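Local structure of NAP1-binding protein 2 (1YN8) at residues Gln2-Tyr8 / Glu53-Ile58; Asp24-Ile28 / Ala39-Ser43. The protein acts, in the full-length protein whose SH3 domain this is, as an adaptor linking the PTC1 phosphatase to the PBS2 kinase and restraining HOG1 signalling. All coordinates share one frame; numbering follows the deposited sequence. Where two conformers were deposited one is given.

Contact 1: Gln2-Tyr8 / Glu53-Ile58; sequences QRAVALY and EFVSYI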
ATOM      1  N   GLN A   2       1.547  -3.708  -9.758  1.00 24.11           N
ATOM      2  CA  GLN A   2       0.281  -4.408  -9.912  1.00 23.74           C
ATOM      3  C   GLN A   2      -0.866  -3.629  -9.299  1.00 23.59           C
ATOM      4  O   GLN A   2      -0.797  -3.287  -8.145  1.00 25.44           O
ATOM      5  CB  GLN A   2       0.360  -5.788  -9.220  1.00 23.52           C
ATOM      6  CG  GLN A   2      -0.865  -6.692  -9.495  1.00 23.48           C
ATOM      7  CD  GLN A   2      -0.736  -8.134  -8.922  1.00 25.30           C
ATOM      8  OE1 GLN A   2       0.330  -8.576  -8.459  1.00 25.84           O
ATOM      9  NE2 GLN A   2      -1.865  -8.864  -8.965  1.00 27.93           N
ATOM     10  N   ARG A   3      -1.957  -3.441 -10.042  1.00 23.85           N
ATOM     11  CA  ARG A   3      -3.077  -2.605  -9.582  1.00 23.94           C
ATOM     12  C   ARG A   3      -3.811  -3.147  -8.339  1.00 23.64           C
ATOM     13  O   ARG A   3      -4.231  -4.310  -8.327  1.00 21.81           O
ATOM     14  CB  ARG A   3      -4.127  -2.435 -10.711  1.00 23.95           C
ATOM     15  CG  ARG A   3      -3.641  -1.823 -12.040  1.00 25.40           C
ATOM     16  CD  ARG A   3      -4.768  -1.939 -13.100  1.00 25.63           C
ATOM     17  NE  ARG A   3      -4.413  -1.516 -14.464  1.00 26.54           N
ATOM     18  CZ  ARG A   3      -4.549  -0.279 -14.943  1.00 26.10           C
ATOM     19  NH1 ARG A   3      -4.997   0.705 -14.157  1.00 27.02           N
ATOM     20  NH2 ARG A   3      -4.261  -0.018 -16.219  1.00 23.66           N
ATOM     21  N   ALA A   4      -4.035  -2.284  -7.342  1.00 24.31           N
ATOM     22  CA  ALA A   4      -4.765  -2.649  -6.107  1.00 23.35           C
ATOM     23  C   ALA A   4      -5.511  -1.439  -5.466  1.00 23.90           C
ATOM     24  O   ALA A   4      -5.377  -0.286  -5.908  1.00 24.68           O
ATOM     25  CB  ALA A   4      -3.809  -3.249  -5.112  1.00 25.85           C
ATOM     26  N   VAL A   5      -6.297  -1.727  -4.436  1.00 23.61           N
ATOM     27  CA  VAL A   5      -7.037  -0.682  -3.655  1.00 24.36           C
ATOM     28  C   VAL A   5      -6.901  -0.959  -2.148  1.00 25.01           C
ATOM     29  O   VAL A   5      -6.821  -2.138  -1.702  1.00 26.68           O
ATOM     30  CB  VAL A   5      -8.504  -0.627  -4.062  1.00 25.64           C
ATOM     31  CG1 VAL A   5      -9.172  -1.947  -3.783  1.00 24.88           C
ATOM     32  CG2 VAL A   5      -9.251   0.556  -3.383  1.00 26.05           C
ATOM     33  N   ALA A   6      -6.870   0.125  -1.378  1.00 25.32           N
ATOM     34  CA  ALA A   6      -6.852   0.055   0.089  1.00 26.03           C
ATOM     35  C   ALA A   6      -8.222  -0.269   0.681  1.00 25.85           C
ATOM     36  O   ALA A   6      -9.208   0.419   0.420  1.00 25.84           O
ATOM     37  CB  ALA A   6      -6.315   1.365   0.685  1.00 25.72           C
ATOM     38  N   LEU A   7      -8.241  -1.294   1.533  1.00 25.20           N
ATOM     39  CA  LEU A   7      -9.449  -1.755   2.245  1.00 25.38           C
ATOM     40  C   LEU A   7      -9.777  -0.921   3.491  1.00 26.32           C
ATOM     41  O   LEU A   7     -10.955  -0.707   3.804  1.00 28.62           O
ATOM     42  CB  LEU A   7      -9.271  -3.222   2.667  1.00 25.90           C
ATOM     43  CG  LEU A   7      -9.173  -4.296   1.576  1.00 26.90           C
ATOM     44  CD1 LEU A   7      -8.897  -5.675   2.213  1.00 30.92           C
ATOM     45  CD2 LEU A   7     -10.423  -4.367   0.704  1.00 28.86           C
ATOM     46  N   TYR A   8      -8.736  -0.514   4.233  1.00 25.07           N
ATOM     47  CA  TYR A   8      -8.886   0.222   5.501  1.00 24.83           C
ATOM     48  C   TYR A   8      -7.921   1.414   5.594  1.00 24.02           C
ATOM     49  O   TYR A   8      -6.872   1.395   4.959  1.00 22.86           O
ATOM     50  CB  TYR A   8      -8.607  -0.709   6.688  1.00 26.34           C
ATOM     51  CG  TYR A   8      -9.115  -2.139   6.567  1.00 25.32           C
ATOM     52  CD1 TYR A   8     -10.473  -2.423   6.472  1.00 27.66           C
ATOM     53  CD2 TYR A   8      -8.212  -3.211   6.547  1.00 28.79           C
ATOM     54  CE1 TYR A   8     -10.921  -3.754   6.372  1.00 26.78           C
ATOM     55  CE2 TYR A   8      -8.640  -4.525   6.428  1.00 26.16           C
ATOM     56  CZ  TYR A   8     -10.000  -4.792   6.354  1.00 27.84           C
ATOM     57  OH  TYR A   8     -10.431  -6.104   6.233  1.00 32.70           O
ATOM     58  N   GLU A  53      -2.494  -7.444   4.512  1.00 26.13           N
ATOM     59  CA  GLU A  53      -3.952  -7.653   4.650  1.00 26.36           C
ATOM     60  C   GLU A  53      -4.841  -6.384   4.453  1.00 25.39           C
ATOM     61  O   GLU A  53      -6.079  -6.479   4.562  1.00 25.73           O
ATOM     62  CB  GLU A  53      -4.264  -8.305   6.012  1.00 26.60           C
ATOM     63  CG  GLU A  53      -3.670  -9.753   6.211  1.00 30.20           C
ATOM     64  CD  GLU A  53      -3.972 -10.708   5.044  1.00 37.65           C
ATOM     65  OE1 GLU A  53      -5.171 -10.899   4.723  1.00 37.85           O
ATOM     66  OE2 GLU A  53      -3.006 -11.263   4.443  1.00 40.25           O
ATOM     67  N   PHE A  54      -4.234  -5.210   4.212  1.00 24.22           N
ATOM     68  CA  PHE A  54      -4.958  -3.932   4.081  1.00 25.85           C
ATOM     69  C   PHE A  54      -5.200  -3.537   2.605  1.00 26.07           C
ATOM     70  O   PHE A  54      -5.736  -2.455   2.342  1.00 25.60           O
ATOM     71  CB  PHE A  54      -4.199  -2.789   4.785  1.00 25.25           C
ATOM     72  CG  PHE A  54      -4.489  -2.650   6.286  1.00 25.13           C
ATOM     73  CD1 PHE A  54      -4.339  -3.738   7.149  1.00 23.65           C
ATOM     74  CD2 PHE A  54      -4.862  -1.421   6.838  1.00 22.92           C
ATOM     75  CE1 PHE A  54      -4.566  -3.616   8.515  1.00 22.38           C
ATOM     76  CE2 PHE A  54      -5.108  -1.297   8.219  1.00 23.43           C
ATOM     77  CZ  PHE A  54      -4.947  -2.398   9.044  1.00 25.04           C
ATOM     78  N   VAL A  55      -4.770  -4.384   1.658  1.00 26.65           N
ATOM     79  CA  VAL A  55      -5.074  -4.128   0.219  1.00 27.32           C
ATOM     80  C   VAL A  55      -5.699  -5.320  -0.490  1.00 26.44           C
ATOM     81  O   VAL A  55      -5.484  -6.472  -0.066  1.00 26.06           O
ATOM     82  CB  VAL A  55      -3.833  -3.651  -0.611  1.00 30.44           C
ATOM     83  CG1 VAL A  55      -3.106  -2.514   0.075  1.00 30.18           C
ATOM     84  CG2 VAL A  55      -2.886  -4.809  -0.970  1.00 31.74           C
ATOM     85  N   SER A  56      -6.426  -5.038  -1.574  0.50 24.90           N
ATOM     86  CA  SER A  56      -7.007  -6.050  -2.436  0.50 25.11           C
ATOM     87  C   SER A  56      -6.624  -5.751  -3.896  0.50 24.33           C
ATOM     88  O   SER A  56      -6.556  -4.572  -4.296  0.50 24.41           O
ATOM     89  CB  SER A  56      -8.516  -6.036  -2.307  0.50 26.60           C
ATOM     90  OG  SER A  56      -9.085  -7.101  -3.034  0.50 26.63           O
ATOM     91  N   TYR A  57      -6.378  -6.806  -4.674  1.00 23.86           N
ATOM     92  CA  TYR A  57      -5.991  -6.647  -6.086  1.00 23.64           C
ATOM     93  C   TYR A  57      -7.224  -6.429  -6.950  1.00 24.72           C
ATOM     94  O   TYR A  57      -8.244  -7.081  -6.753  1.00 25.48           O
ATOM     95  CB  TYR A  57      -5.159  -7.837  -6.571  1.00 24.88           C
ATOM     96  CG  TYR A  57      -3.800  -7.861  -5.919  1.00 26.65           C
ATOM     97  CD1 TYR A  57      -2.837  -6.888  -6.231  1.00 25.20           C
ATOM     98  CD2 TYR A  57      -3.486  -8.802  -4.956  1.00 28.34           C
ATOM     99  CE1 TYR A  57      -1.579  -6.885  -5.621  1.00 28.68           C
ATOM    100  CE2 TYR A  57      -2.232  -8.790  -4.326  1.00 32.00           C
ATOM    101  CZ  TYR A  57      -1.306  -7.827  -4.650  1.00 30.62           C
ATOM    102  OH  TYR A  57      -0.081  -7.839  -4.004  1.00 35.56           O
ATOM    103  N   ILE A  58      -7.115  -5.511  -7.908  0.50 25.22           N
ATOM    104  CA  ILE A  58      -8.217  -5.151  -8.808  0.50 26.18           C
ATOM    105  C   ILE A  58      -8.333  -6.183  -9.950  0.50 27.42           C
ATOM    106  O   ILE A  58      -7.396  -6.407 -10.711  0.50 27.83           O
ATOM    107  CB  ILE A  58      -8.043  -3.676  -9.322  0.50 25.61           C
ATOM    108  CG1 ILE A  58      -8.431  -2.689  -8.205  0.50 26.82           C
ATOM    109  CG2 ILE A  58      -8.861  -3.423 -10.603  0.50 27.32           C
ATOM    110  CD1 ILE A  58      -8.005  -1.217  -8.427  0.50 26.52           C
TER
HETATM  111  O   HOH W   1      -4.406  -6.563 -10.190  1.00 19.82           O
HETATM  112  O   HOH W   2      -8.120  -8.053   5.197  1.00 28.04           O
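Y8 and F54 each set CG beside the backbone N and anti to the carbonyl carbon (chi1 -38° and -85°), which brings the edge of the Y8 ring over the face of F54 in a T-shaped stack. The planes stand at 86°, and Y8 CD2 sits above the ring centre, 3.8 Å from F54 CG. The stack lies at one end of the paired first and last strands of the SH3 fold. Y8 is the tyrosine of an ALYDY-type motif, and by comparison with other SH3 domains both rings probably line the peptide-binding surface. Were F54 an alanine, the Y8 edge would probably lose the face it rests on and its ring be freer to turn. Next to the stack, L7 N donates to F54 O (2.9 Å). Further along the antiparallel ladder, V5 and S56 exchange two backbone bonds, V5 N to S56 O and S56 N to V5 O (both 2.9 Å). A4, A6, V55 and Y57 share a sheet face; A4 packs on V26 and I28, A6 on L20, V55 and Y57 on L37. At the far end R3 O is gripped twice, by I58 N (3.2 Å) and by a water that also donates to I58 O. Beside it the extended Q2 side chain lays its amide almost flat on one face of Y57, offset toward the rim, with Q2 NE2 3.5 Å from Y57 CD1.

Contact 2: Asp24-Ile28 / Ala39-Ser43; sequences DIVFI and AENES
F27 O is gripped by two groups of the facing strand: E40 N donates a nearly straight bond in the carbonyl plane (2.9 Å, 170° at the hydrogen), and A39 CA adds a CA-H...O contact at 3.4 Å. The return bond, F27 N to E40 O (3.0 Å), makes F27 and E40 a hydrogen-bonded antiparallel pair. Their side chains share one face of the sheet. E40 wedges CG between its own N and carbonyl carbon (chi1 62°), and this CG lies 3.8 Å from F27 CB. The F27 ring meanwhile reaches toward the turn, where N41 O lies at its edge and E42 O approaches CE2 obliquely at 3.6 Å. On the other face I28 CD1 touches A39 CB (3.9 Å), on the side that also carries A4, V55 and Y57. Beyond V26 the chains stay close, but I25 O and E42 N (3.2 Å) meet at too poor an angle to bond. A water bridges them, donating to I25 O (2.7 Å) and accepting from E42 N, while the extended E42 chain carries OE1 back to a second water that I25 N donates to. N41 points away from the pairing, its side-chain amide tied instead to S45 OG and K46 N. This is the central SH3 hairpin, joined through the n-Src loop, at the end where its second strand runs into the distal loop.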
ATOM      1  N   ASP A  24      -8.254   4.312  -1.339  1.00 24.77           N
ATOM      2  CA  ASP A  24      -7.072   4.775  -2.103  1.00 24.68           C
ATOM      3  C   ASP A  24      -6.648   3.790  -3.228  1.00 25.78           C
ATOM      4  O   ASP A  24      -6.567   2.564  -3.006  1.00 25.09           O
ATOM      5  CB  ASP A  24      -5.842   4.984  -1.187  1.00 24.19           C
ATOM      6  CG  ASP A  24      -5.833   6.302  -0.401  1.00 27.14           C
ATOM      7  OD1 ASP A  24      -6.654   7.215  -0.611  1.00 26.73           O
ATOM      8  OD2 ASP A  24      -4.923   6.434   0.436  1.00 29.21           O
ATOM      9  N   ILE A  25      -6.381   4.340  -4.412  0.50 25.59           N
ATOM     10  CA  ILE A  25      -5.788   3.605  -5.537  0.50 26.63           C
ATOM     11  C   ILE A  25      -4.278   3.518  -5.359  0.50 27.11           C
ATOM     12  O   ILE A  25      -3.597   4.545  -5.220  0.50 26.60           O
ATOM     13  CB  ILE A  25      -6.116   4.322  -6.890  0.50 27.87           C
ATOM     14  CG1 ILE A  25      -7.628   4.374  -7.103  0.50 29.33           C
ATOM     15  CG2 ILE A  25      -5.416   3.656  -8.088  0.50 27.99           C
ATOM     16  CD1 ILE A  25      -8.283   3.034  -7.194  0.50 30.24           C
ATOM     17  N   VAL A  26      -3.757   2.286  -5.375  1.00 25.93           N
ATOM     18  CA  VAL A  26      -2.310   2.036  -5.210  1.00 24.63           C
ATOM     19  C   VAL A  26      -1.756   0.975  -6.192  1.00 25.11           C
ATOM     20  O   VAL A  26      -2.509   0.279  -6.854  1.00 25.51           O
ATOM     21  CB  VAL A  26      -2.002   1.623  -3.757  1.00 26.95           C
ATOM     22  CG1 VAL A  26      -2.446   2.694  -2.785  1.00 25.52           C
ATOM     23  CG2 VAL A  26      -2.689   0.299  -3.415  1.00 27.30           C
ATOM     24  N   PHE A  27      -0.428   0.869  -6.271  1.00 24.00           N
ATOM     25  CA  PHE A  27       0.261  -0.088  -7.158  1.00 24.78           C
ATOM     26  C   PHE A  27       1.307  -0.802  -6.326  1.00 24.93           C
ATOM     27  O   PHE A  27       2.150  -0.135  -5.703  1.00 26.16           O
ATOM     28  CB  PHE A  27       0.908   0.644  -8.342  1.00 23.40           C
ATOM     29  CG  PHE A  27      -0.113   1.387  -9.220  1.00 25.28           C
ATOM     30  CD1 PHE A  27      -0.668   0.761 -10.358  1.00 24.58           C
ATOM     31  CD2 PHE A  27      -0.597   2.658  -8.851  1.00 23.17           C
ATOM     32  CE1 PHE A  27      -1.661   1.394 -11.116  1.00 24.23           C
ATOM     33  CE2 PHE A  27      -1.525   3.315  -9.654  1.00 24.12           C
ATOM     34  CZ  PHE A  27      -2.065   2.668 -10.778  1.00 24.84           C
ATOM     35  N   ILE A  28       1.256  -2.138  -6.315  1.00 23.58           N
ATOM     36  CA  ILE A  28       2.157  -2.931  -5.489  1.00 24.07           C
ATOM     37  C   ILE A  28       3.403  -3.257  -6.299  1.00 24.44           C
ATOM     38  O   ILE A  28       3.319  -3.920  -7.354  1.00 24.93           O
ATOM     39  CB  ILE A  28       1.492  -4.233  -4.959  1.00 24.86           C
ATOM     40  CG1 ILE A  28       0.143  -3.966  -4.241  1.00 23.18           C
ATOM     41  CG2 ILE A  28       2.463  -4.996  -4.073  1.00 24.63           C
ATOM     42  CD1 ILE A  28       0.170  -3.005  -3.072  1.00 25.53           C
ATOM     43  N   ALA A  39       4.350  -0.387  -1.727  1.00 25.65           N
ATOM     44  CA  ALA A  39       3.297   0.209  -2.530  1.00 25.72           C
ATOM     45  C   ALA A  39       3.654   1.629  -2.953  1.00 25.20           C
ATOM     46  O   ALA A  39       4.402   2.328  -2.248  1.00 23.60           O
ATOM     47  CB  ALA A  39       2.023   0.211  -1.757  1.00 26.63           C
ATOM     48  N   GLU A  40       3.162   2.039  -4.126  1.00 25.18           N
ATOM     49  CA  GLU A  40       3.146   3.456  -4.509  1.00 27.37           C
ATOM     50  C   GLU A  40       1.705   3.999  -4.556  1.00 25.44           C
ATOM     51  O   GLU A  40       0.721   3.240  -4.763  1.00 25.42           O
ATOM     52  CB  GLU A  40       3.931   3.761  -5.812  1.00 29.19           C
ATOM     53  CG  GLU A  40       3.432   3.110  -7.062  1.00 33.08           C
ATOM     54  CD  GLU A  40       4.287   3.410  -8.336  1.00 33.21           C
ATOM     55  OE1 GLU A  40       5.523   3.631  -8.275  1.00 36.55           O
ATOM     56  OE2 GLU A  40       3.667   3.450  -9.421  1.00 41.69           O
ATOM     57  N   ASN A  41       1.578   5.302  -4.285  1.00 24.66           N
ATOM     58  CA  ASN A  41       0.277   5.997  -4.347  1.00 23.92           C
ATOM     59  C   ASN A  41      -0.209   6.113  -5.803  1.00 24.84           C
ATOM     60  O   ASN A  41       0.523   5.733  -6.744  1.00 26.53           O
ATOM     61  CB  ASN A  41       0.291   7.395  -3.660  1.00 25.53           C
ATOM     62  CG  ASN A  41       1.273   8.395  -4.279  1.00 25.38           C
ATOM     63  OD1 ASN A  41       1.946   8.117  -5.294  1.00 23.00           O
ATOM     64  ND2 ASN A  41       1.389   9.586  -3.622  1.00 23.72           N
ATOM     65  N   GLU A  42      -1.407   6.679  -5.985  1.00 24.09           N
ATOM     66  CA  GLU A  42      -2.048   6.786  -7.337  1.00 23.54           C
ATOM     67  C   GLU A  42      -1.178   7.392  -8.447  1.00 23.82           C
ATOM     68  O   GLU A  42      -1.130   6.850  -9.594  1.00 24.92           O
ATOM     69  CB  GLU A  42      -3.353   7.556  -7.224  1.00 24.32           C
ATOM     70  CG  GLU A  42      -4.162   7.642  -8.525  1.00 23.04           C
ATOM     71  CD  GLU A  42      -5.467   8.348  -8.355  1.00 23.44           C
ATOM     72  OE1 GLU A  42      -5.844   8.709  -7.205  1.00 23.90           O
ATOM     73  OE2 GLU A  42      -6.125   8.613  -9.410  1.00 27.38           O
ATOM     74  N   SER A  43      -0.532   8.531  -8.137  1.00 22.09           N
ATOM     75  CA  SER A  43       0.333   9.227  -9.103  1.00 23.23           C
ATOM     76  C   SER A  43       1.785   8.683  -9.211  1.00 23.45           C
ATOM     77  O   SER A  43       2.540   9.102 -10.102  1.00 24.26           O
ATOM     78  CB  SER A  43       0.389  10.703  -8.724  1.00 23.28           C
ATOM     79  OG  SER A  43       1.189  10.806  -7.557  1.00 24.38           O
TER
HETATM   80  O   HOH W   3      -3.210   6.760  -3.645  1.00 17.37           O
HETATM   81  O   HOH W   4      -6.234   7.269  -4.771  1.00 27.93           O

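Contact 1 is largely a surface contact that pairs the two ends of the domain, whereas contact 2, partly buried, belongs to a local hairpin nested inside the loop that contact 1 closes. They meet because strands 2-6 and 25-33 are neighbours in the same sheet: A6 N probably bonds to D24 O and I28 N to Q2 O, while Y57 packs on I28. Both rest on antiparallel backbone ladders, but their fringes differ. Contact 1 ends in aromatic chemistry, a ring pair at one end and an amide on a ring at the other; contact 2 passes from direct bonds to water bridges beside a turn rich in polar side chains.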